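Local coordinates for protein nucleoside-triphosphatase THEP1 (Aquifex aeolicus, PDB 1YE8) that hydrolyses the nucleoside triphosphates ATP, GTP, CTP, TTP and UTP to diphosphates and phosphate, and shows no kinase activity, at residues Y73-Q78 against E112-K117; I3-E8 against E170-L175; I103-I108 against R123-D128. One frame throughout, in Å; residues are numbered along the deposited sequence.

Contact 1: Y73-Q78 against E112-K117; sequences YGVNVQ and ELFSKK
Val75, on the strand 73-75, meets Phe114 through its CG2 methyl. CG2 of Val75 lies 4.1 Å from CD2 of Phe114 and comes at the ring obliquely. CG1 of Val75 stands opposite the backbone N (chi1 179°), which leaves CG2 beside that N and within contact of the CD2-CE2 side of the ring. Asn76 follows the strand and precedes helix 77-97. It is the N-cap of that helix: its OD1 accepts a hydrogen bond from the backbone N of Tyr79. Val77 opens the helix, with its CA 5.8 Å from CA of Ser115. Its two methyls take different partners. CG2 of Val77 touches CB of Phe114 at 3.7 Å, the two side chains crossing at about a right angle. CG1 of Val77 rests against CB of Ser115 at 3.8 Å. With alanine at Val77 both methyls go, and a gap would probably open beside CB of Phe114 and CB of Ser115, leaving the starts of the two helices less closely packed. Ser115 is itself the N-cap of helix 116-126. Its OG is hydrogen-bonded to N of Phe118 and to OE2 of Glu81, which lies one turn further along helix 77-97. The contact thus brings two capped helix starts together. Strand 73-75 pairs with strand 56-61 in the antiparallel sheet, Val75 also touches Ser60 and Met111, and Phe114 reaches the loop residue Lys68.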
# COMPACT_ATOMS: atom_id res chain seq x y z
N TYR A 73 -16.98 9.59 -1.08
CA TYR A 73 -15.71 10.05 -0.50
C TYR A 73 -15.01 11.04 -1.42
O TYR A 73 -14.69 10.70 -2.55
CB TYR A 73 -14.78 8.86 -0.25
CG TYR A 73 -15.33 7.87 0.74
CD1 TYR A 73 -15.17 8.06 2.10
CD2 TYR A 73 -16.06 6.77 0.31
CE1 TYR A 73 -15.71 7.16 3.03
CE2 TYR A 73 -16.59 5.87 1.22
CZ TYR A 73 -16.42 6.07 2.57
OH TYR A 73 -16.94 5.19 3.48
N GLY A 74 -14.76 12.25 -0.91
CA GLY A 74 -13.96 13.24 -1.61
C GLY A 74 -12.50 13.03 -1.27
O GLY A 74 -12.15 12.91 -0.09
N VAL A 75 -11.66 12.96 -2.29
CA VAL A 75 -10.23 12.71 -2.11
C VAL A 75 -9.43 14.00 -2.27
O VAL A 75 -9.53 14.71 -3.29
CB VAL A 75 -9.69 11.67 -3.11
CG1 VAL A 75 -8.19 11.45 -2.92
CG2 VAL A 75 -10.44 10.35 -2.97
N ASN A 76 -8.63 14.30 -1.24
CA ASN A 76 -7.72 15.43 -1.31
C ASN A 76 -6.32 14.91 -1.65
O ASN A 76 -5.60 14.34 -0.79
CB ASN A 76 -7.72 16.21 0.00
CG ASN A 76 -6.95 17.50 -0.09
OD1 ASN A 76 -5.85 17.53 -0.64
ND2 ASN A 76 -7.52 18.59 0.45
N VAL A 77 -5.99 15.06 -2.93
CA VAL A 77 -4.75 14.52 -3.47
C VAL A 77 -3.54 15.13 -2.76
O VAL A 77 -2.56 14.43 -2.50
CB VAL A 77 -4.69 14.75 -4.99
CG1 VAL A 77 -3.27 14.50 -5.54
CG2 VAL A 77 -5.73 13.89 -5.69
N GLN A 78 -3.62 16.42 -2.46
CA GLN A 78 -2.54 17.14 -1.80
C GLN A 78 -2.31 16.61 -0.38
O GLN A 78 -1.16 16.40 0.03
CB GLN A 78 -2.83 18.65 -1.80
CG GLN A 78 -2.69 19.31 -3.20
CD GLN A 78 -3.74 18.83 -4.22
OE1 GLN A 78 -3.39 18.53 -5.37
NE2 GLN A 78 -5.02 18.75 -3.81
N GLU A 112 -5.98 6.53 -3.97
CA GLU A 112 -4.57 6.92 -4.01
C GLU A 112 -4.12 7.26 -5.44
O GLU A 112 -3.28 8.14 -5.65
CB GLU A 112 -3.70 5.80 -3.43
CG GLU A 112 -4.00 5.54 -1.96
CD GLU A 112 -5.12 4.54 -1.69
OE1 GLU A 112 -5.81 4.03 -2.60
OE2 GLU A 112 -5.30 4.21 -0.49
N LEU A 113 -4.69 6.56 -6.41
CA LEU A 113 -4.25 6.65 -7.80
C LEU A 113 -4.68 7.95 -8.49
O LEU A 113 -4.26 8.21 -9.61
CB LEU A 113 -4.67 5.40 -8.60
CG LEU A 113 -3.86 4.15 -8.20
CD1 LEU A 113 -4.52 2.90 -8.75
CD2 LEU A 113 -2.42 4.22 -8.67
N PHE A 114 -5.48 8.79 -7.82
CA PHE A 114 -5.72 10.14 -8.33
C PHE A 114 -4.45 10.98 -8.33
O PHE A 114 -4.38 11.98 -9.04
CB PHE A 114 -6.78 10.85 -7.49
CG PHE A 114 -8.19 10.43 -7.78
CD1 PHE A 114 -8.78 10.68 -9.02
CD2 PHE A 114 -8.95 9.82 -6.79
CE1 PHE A 114 -10.11 10.29 -9.26
CE2 PHE A 114 -10.27 9.44 -7.04
CZ PHE A 114 -10.84 9.67 -8.26
N SER A 115 -3.43 10.57 -7.59
CA SER A 115 -2.16 11.31 -7.55
C SER A 115 -1.21 10.84 -8.64
O SER A 115 -0.77 9.69 -8.63
CB SER A 115 -1.51 11.15 -6.17
OG SER A 115 -0.13 11.45 -6.22
N LYS A 116 -0.88 11.74 -9.57
CA LYS A 116 0.07 11.45 -10.63
C LYS A 116 1.44 11.14 -10.04
O LYS A 116 2.12 10.20 -10.45
CB LYS A 116 0.17 12.61 -11.63
CG LYS A 116 1.27 12.44 -12.67
CD LYS A 116 1.03 13.27 -13.93
CE LYS A 116 2.30 13.40 -14.78
NZ LYS A 116 2.94 12.07 -15.08
N LYS A 117 1.85 11.92 -9.05
CA LYS A 117 3.12 11.68 -8.41
C LYS A 117 3.17 10.26 -7.83
O LYS A 117 4.19 9.57 -7.96
CB LYS A 117 3.38 12.70 -7.29
CG LYS A 117 3.66 14.11 -7.78
CD LYS A 117 3.86 15.03 -6.58
CE LYS A 117 3.93 16.49 -6.97
NZ LYS A 117 4.17 17.33 -5.76

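Contact 2: I3-E8 against E170-L175; sequences IIITGE and EDILSL. With NA (sodium ion), chain C.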
# COMPACT_ATOMS: atom_id res chain seq x y z
N ILE A 3 5.65 -8.63 -2.80
CA ILE A 3 4.48 -9.32 -2.27
C ILE A 3 3.27 -8.44 -2.55
O ILE A 3 3.21 -7.29 -2.06
CB ILE A 3 4.59 -9.51 -0.72
CG1 ILE A 3 5.92 -10.16 -0.30
CG2 ILE A 3 3.37 -10.28 -0.19
CD1 ILE A 3 6.06 -11.59 -0.76
N ILE A 4 2.32 -8.95 -3.34
CA ILE A 4 1.11 -8.21 -3.70
C ILE A 4 -0.06 -8.90 -3.03
O ILE A 4 -0.37 -10.06 -3.33
CB ILE A 4 0.92 -8.17 -5.23
CG1 ILE A 4 2.14 -7.55 -5.91
CG2 ILE A 4 -0.35 -7.38 -5.56
CD1 ILE A 4 2.09 -7.51 -7.39
N ILE A 5 -0.73 -8.17 -2.14
CA ILE A 5 -1.87 -8.70 -1.38
C ILE A 5 -3.14 -8.09 -1.93
O ILE A 5 -3.29 -6.87 -2.02
CB ILE A 5 -1.72 -8.37 0.12
CG1 ILE A 5 -0.44 -8.98 0.69
CG2 ILE A 5 -2.96 -8.87 0.89
CD1 ILE A 5 0.02 -8.32 1.99
N THR A 6 -4.07 -8.95 -2.32
CA THR A 6 -5.35 -8.51 -2.84
C THR A 6 -6.48 -9.23 -2.11
O THR A 6 -6.22 -10.11 -1.29
CB THR A 6 -5.36 -8.69 -4.38
OG1 THR A 6 -6.48 -8.01 -4.96
CG2 THR A 6 -5.48 -10.18 -4.83
N GLY A 7 -7.72 -8.81 -2.35
CA GLY A 7 -8.85 -9.45 -1.70
C GLY A 7 -10.00 -8.48 -1.56
O GLY A 7 -9.86 -7.30 -1.86
N GLU A 8 -11.13 -9.00 -1.08
CA GLU A 8 -12.35 -8.20 -1.01
C GLU A 8 -12.20 -7.03 -0.04
O GLU A 8 -11.43 -7.12 0.92
CB GLU A 8 -13.56 -9.08 -0.62
CG GLU A 8 -13.80 -10.35 -1.47
CD GLU A 8 -14.09 -10.11 -2.97
OE1 GLU A 8 -14.73 -9.07 -3.27
OE2 GLU A 8 -13.71 -10.99 -3.83
N GLU A 170 3.11 -16.12 7.96
CA GLU A 170 4.40 -16.81 7.96
C GLU A 170 4.93 -17.17 6.56
O GLU A 170 6.15 -17.13 6.31
CB GLU A 170 4.36 -18.06 8.86
CG GLU A 170 4.23 -17.76 10.36
CD GLU A 170 5.28 -16.80 10.92
OE1 GLU A 170 6.40 -16.68 10.37
OE2 GLU A 170 4.97 -16.17 11.95
N ASP A 171 4.01 -17.50 5.65
CA ASP A 171 4.36 -17.73 4.25
C ASP A 171 5.05 -16.48 3.69
O ASP A 171 6.13 -16.55 3.08
CB ASP A 171 3.11 -18.09 3.43
CG ASP A 171 2.40 -19.33 3.96
OD1 ASP A 171 3.05 -20.17 4.62
OD2 ASP A 171 1.18 -19.54 3.77
N ILE A 172 4.41 -15.33 3.92
CA ILE A 172 4.93 -14.03 3.48
C ILE A 172 6.29 -13.73 4.11
O ILE A 172 7.25 -13.40 3.41
CB ILE A 172 3.89 -12.90 3.79
CG1 ILE A 172 2.63 -13.09 2.92
CG2 ILE A 172 4.51 -11.51 3.56
CD1 ILE A 172 1.47 -12.16 3.30
N LEU A 173 6.37 -13.86 5.44
CA LEU A 173 7.60 -13.53 6.16
C LEU A 173 8.80 -14.42 5.79
O LEU A 173 9.92 -13.94 5.74
CB LEU A 173 7.38 -13.47 7.67
CG LEU A 173 6.47 -12.32 8.14
CD1 LEU A 173 6.25 -12.44 9.63
CD2 LEU A 173 7.03 -10.94 7.80
N SER A 174 8.53 -15.69 5.50
CA SER A 174 9.58 -16.59 4.99
C SER A 174 10.13 -16.14 3.64
O SER A 174 11.35 -16.14 3.42
CB SER A 174 9.08 -18.03 4.90
OG SER A 174 10.09 -18.87 4.37
N LEU A 175 9.23 -15.75 2.73
CA LEU A 175 9.62 -15.28 1.40
C LEU A 175 10.47 -14.02 1.47
O LEU A 175 11.44 -13.87 0.73
CB LEU A 175 8.39 -15.06 0.51
CG LEU A 175 7.80 -16.36 -0.06
CD1 LEU A 175 6.35 -16.16 -0.48
CD2 LEU A 175 8.66 -16.87 -1.21
NA NA C . -9.72 -5.45 1.52
O HOH W 1 -8.40 -2.81 1.06
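Ile172 of the helix 170-175 faces the strand 3-6 and meets both Ile3 and Ile5. Its branches divide the work. CG2 of Ile172 lies 4.1 Å from CG2 of Ile3, and the two side chains pass each other at a slant. The longer arm of Ile172 ends 4.3 Å from Ile5, CD1 to CD1. Ile172 is therefore a bump that fits the dip between two isoleucines spaced two apart on one side of the strand. The reverse also holds. Ile3 fills the hollow between Ile172 and Leu175, which lie about one turn apart on the helix. CG1 of Ile3 lies opposite the carbonyl carbon (chi1 -52°), which leaves CG2 opposite the backbone N, facing Ile172. The CG1 branch bends (chi2 -67°) and brings CD1 of Ile3 to 4.4 Å from CB of Leu175. All of these contacts are apolar. The segments run nearly antiparallel, at 162°, with 10.7 Å between their axes. Past the strand the chain enters what is probably the P-loop, consistent with the P-loop NTPase family; Gly7 there has backbone angles that call for glycine. The backbone O of Glu8 binds a sodium ion at 2.5 Å, a site shared with Lys13. Helix 168-175 packs against the parallel sheet beside helix 13-24: Ile20 touches both Ile5 and Ile172. Strand 2-6 lies between strands 132-136 and 156-159, and Ile158 of the latter also touches Ile172.

Contact 3: I103-I108 against R123-D128; sequences IIIDEI and RQIMHD
Ile103 and Ile125 mark the closest approach of the two backbones, with 8.8 Å between their CA atoms. The strand 103-105 is extended, and the chain beyond it has a cis peptide bond before Glu107. Opposite lies the last turn of helix 116-126. Just past it, Asp128 N is bonded to Ile125 O at 3.1 Å, and the side chain of Asp128 holds the following turn through OD1 to N of Asn130. Apolar side chains meet between the backbones. Ile103 and Ile105 both point toward the helix, and Ile125 points back. The CG2 methyl of Ile125 does the touching: it lies 3.9 Å from CD1 of Ile103 and 4.5 Å from CD1 of Ile105. A single methyl thus meets the ends of two strand side chains. CG1 of Ile103 stands opposite its carbonyl carbon (chi1 -56°) and the arm is then extended, so that CD1 reaches the methyl. The side chains of Ile103 and Ile125 approach at a slant. Residue 126 is selenomethionine, introduced in place of methionine. Its three torsions all lie near -60°, which curls the chain round and brings SE of Met126 to 4.4 Å from CD1 of Ile105. Next in sequence after Ile105 is Asp106, whose OD2 is hydrogen-bonded to OG1 of Thr14 of the probable P-loop; this is consistent with a Walker B aspartate. Strand 102-105 and helix 116-126 are the first two members of a beta-alpha-beta unit. The third, strand 132-136, pairs with the first, and its Val133 touches Ile125 and Met126. Helix 77-97 packs alongside, with Tyr92 on Ile125 and Ala95 on Ile103.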
# COMPACT_ATOMS: atom_id res chain seq x y z
N ILE A 103 9.74 -1.89 1.29
CA ILE A 103 8.85 -0.76 1.05
C ILE A 103 7.41 -1.20 1.29
O ILE A 103 7.02 -2.27 0.81
CB ILE A 103 9.02 -0.24 -0.40
CG1 ILE A 103 10.51 0.12 -0.64
CG2 ILE A 103 8.10 0.95 -0.64
CD1 ILE A 103 10.82 0.48 -2.08
N ILE A 104 6.63 -0.38 1.99
CA ILE A 104 5.25 -0.73 2.37
C ILE A 104 4.27 0.22 1.68
O ILE A 104 4.39 1.43 1.85
CB ILE A 104 5.06 -0.63 3.90
CG1 ILE A 104 6.12 -1.45 4.65
CG2 ILE A 104 3.64 -0.99 4.29
CD1 ILE A 104 6.08 -2.97 4.45
N ILE A 105 3.33 -0.32 0.91
CA ILE A 105 2.39 0.54 0.17
C ILE A 105 0.97 -0.02 0.27
O ILE A 105 0.57 -0.90 -0.52
CB ILE A 105 2.78 0.67 -1.35
CG1 ILE A 105 4.29 0.90 -1.54
CG2 ILE A 105 1.97 1.82 -1.99
CD1 ILE A 105 4.70 1.03 -3.01
N ASP A 106 0.19 0.46 1.23
CA ASP A 106 -1.22 0.05 1.35
C ASP A 106 -2.02 1.35 1.28
O ASP A 106 -1.96 2.16 2.22
CB ASP A 106 -1.45 -0.71 2.67
CG ASP A 106 -2.92 -0.86 3.00
OD1 ASP A 106 -3.67 -1.46 2.18
OD2 ASP A 106 -3.41 -0.43 4.06
N GLU A 107 -2.77 1.60 0.21
CA GLU A 107 -3.13 0.70 -0.86
C GLU A 107 -2.84 1.36 -2.21
O GLU A 107 -2.97 2.59 -2.37
CB GLU A 107 -4.63 0.40 -0.75
CG GLU A 107 -5.16 -0.55 -1.81
CD GLU A 107 -6.48 -1.20 -1.48
OE1 GLU A 107 -7.03 -1.05 -0.38
OE2 GLU A 107 -7.01 -1.89 -2.36
N ILE A 108 -2.49 0.55 -3.20
CA ILE A 108 -2.48 1.02 -4.57
C ILE A 108 -3.92 0.87 -5.06
O ILE A 108 -4.27 -0.08 -5.78
CB ILE A 108 -1.46 0.25 -5.43
CG1 ILE A 108 -0.07 0.28 -4.77
CG2 ILE A 108 -1.40 0.83 -6.87
CD1 ILE A 108 0.92 -0.62 -5.38
N ARG A 123 5.06 3.08 -10.18
CA ARG A 123 5.58 2.39 -11.37
C ARG A 123 7.10 2.20 -11.28
O ARG A 123 7.62 1.13 -11.59
CB ARG A 123 5.21 3.12 -12.65
CG ARG A 123 3.82 2.84 -13.14
CD ARG A 123 3.69 2.93 -14.65
NE ARG A 123 2.31 2.70 -14.98
CZ ARG A 123 1.39 3.63 -15.00
NH1 ARG A 123 1.69 4.89 -14.70
NH2 ARG A 123 0.14 3.30 -15.31
N GLN A 124 7.81 3.24 -10.84
CA GLN A 124 9.25 3.15 -10.71
C GLN A 124 9.62 2.06 -9.71
O GLN A 124 10.47 1.22 -9.98
CB GLN A 124 9.83 4.50 -10.28
CG GLN A 124 11.34 4.61 -10.50
CD GLN A 124 11.90 5.99 -10.26
OE1 GLN A 124 13.07 6.24 -10.56
NE2 GLN A 124 11.08 6.90 -9.73
N ILE A 125 8.97 2.06 -8.55
CA ILE A 125 9.29 1.10 -7.50
C ILE A 125 8.94 -0.34 -7.88
O ILE A 125 9.76 -1.26 -7.74
CB ILE A 125 8.57 1.50 -6.17
CG1 ILE A 125 9.18 2.78 -5.57
CG2 ILE A 125 8.55 0.33 -5.20
CD1 ILE A 125 8.31 3.43 -4.49
N MSE A 126 7.73 -0.54 -8.40
CA MSE A 126 7.24 -1.88 -8.65
C MSE A 126 8.00 -2.61 -9.76
O MSE A 126 8.10 -3.83 -9.72
CB MSE A 126 5.74 -1.84 -8.92
CG MSE A 126 4.93 -1.26 -7.71
SE MSE A 126 5.21 -2.16 -5.98
CE MSE A 126 4.61 -3.67 -6.64
N HIS A 127 8.56 -1.85 -10.69
CA HIS A 127 9.28 -2.45 -11.81
C HIS A 127 10.78 -2.48 -11.58
O HIS A 127 11.54 -2.93 -12.45
CB HIS A 127 8.90 -1.75 -13.11
CG HIS A 127 7.46 -1.91 -13.47
ND1 HIS A 127 6.92 -3.11 -13.90
CD2 HIS A 127 6.43 -1.03 -13.45
CE1 HIS A 127 5.63 -2.96 -14.13
NE2 HIS A 127 5.31 -1.71 -13.87
N ASP A 128 11.23 -2.02 -10.41
CA ASP A 128 12.64 -2.05 -10.06
C ASP A 128 12.93 -3.40 -9.40
O ASP A 128 12.47 -3.65 -8.29
CB ASP A 128 13.00 -0.90 -9.13
CG ASP A 128 14.49 -0.77 -8.88
OD1 ASP A 128 15.21 -1.80 -8.94
OD2 ASP A 128 15.02 0.32 -8.60

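The chain begins with strand 2-6, whose contact 2 closes only at helix 168-175, so nearly the whole protein lies within that loop. Contacts 1 and 3 are both nested inside it. Contact 1 starts at 73-78. The chain then runs along helix 77-97 to 103-108, where contact 3 begins. It returns to close contact 1 at 112-117, then contact 3 at 123-128, so these two cross. They touch through Leu113 and Ile108 and share helix 116-126. Contact 1 ties the antiparallel sheet and the start of helix 77-97 to the residues leading into helix 116-126. Contacts 2 and 3 join helices to the parallel sheet, and contacts 1 and 2 lie on opposite sides of the chain's centre.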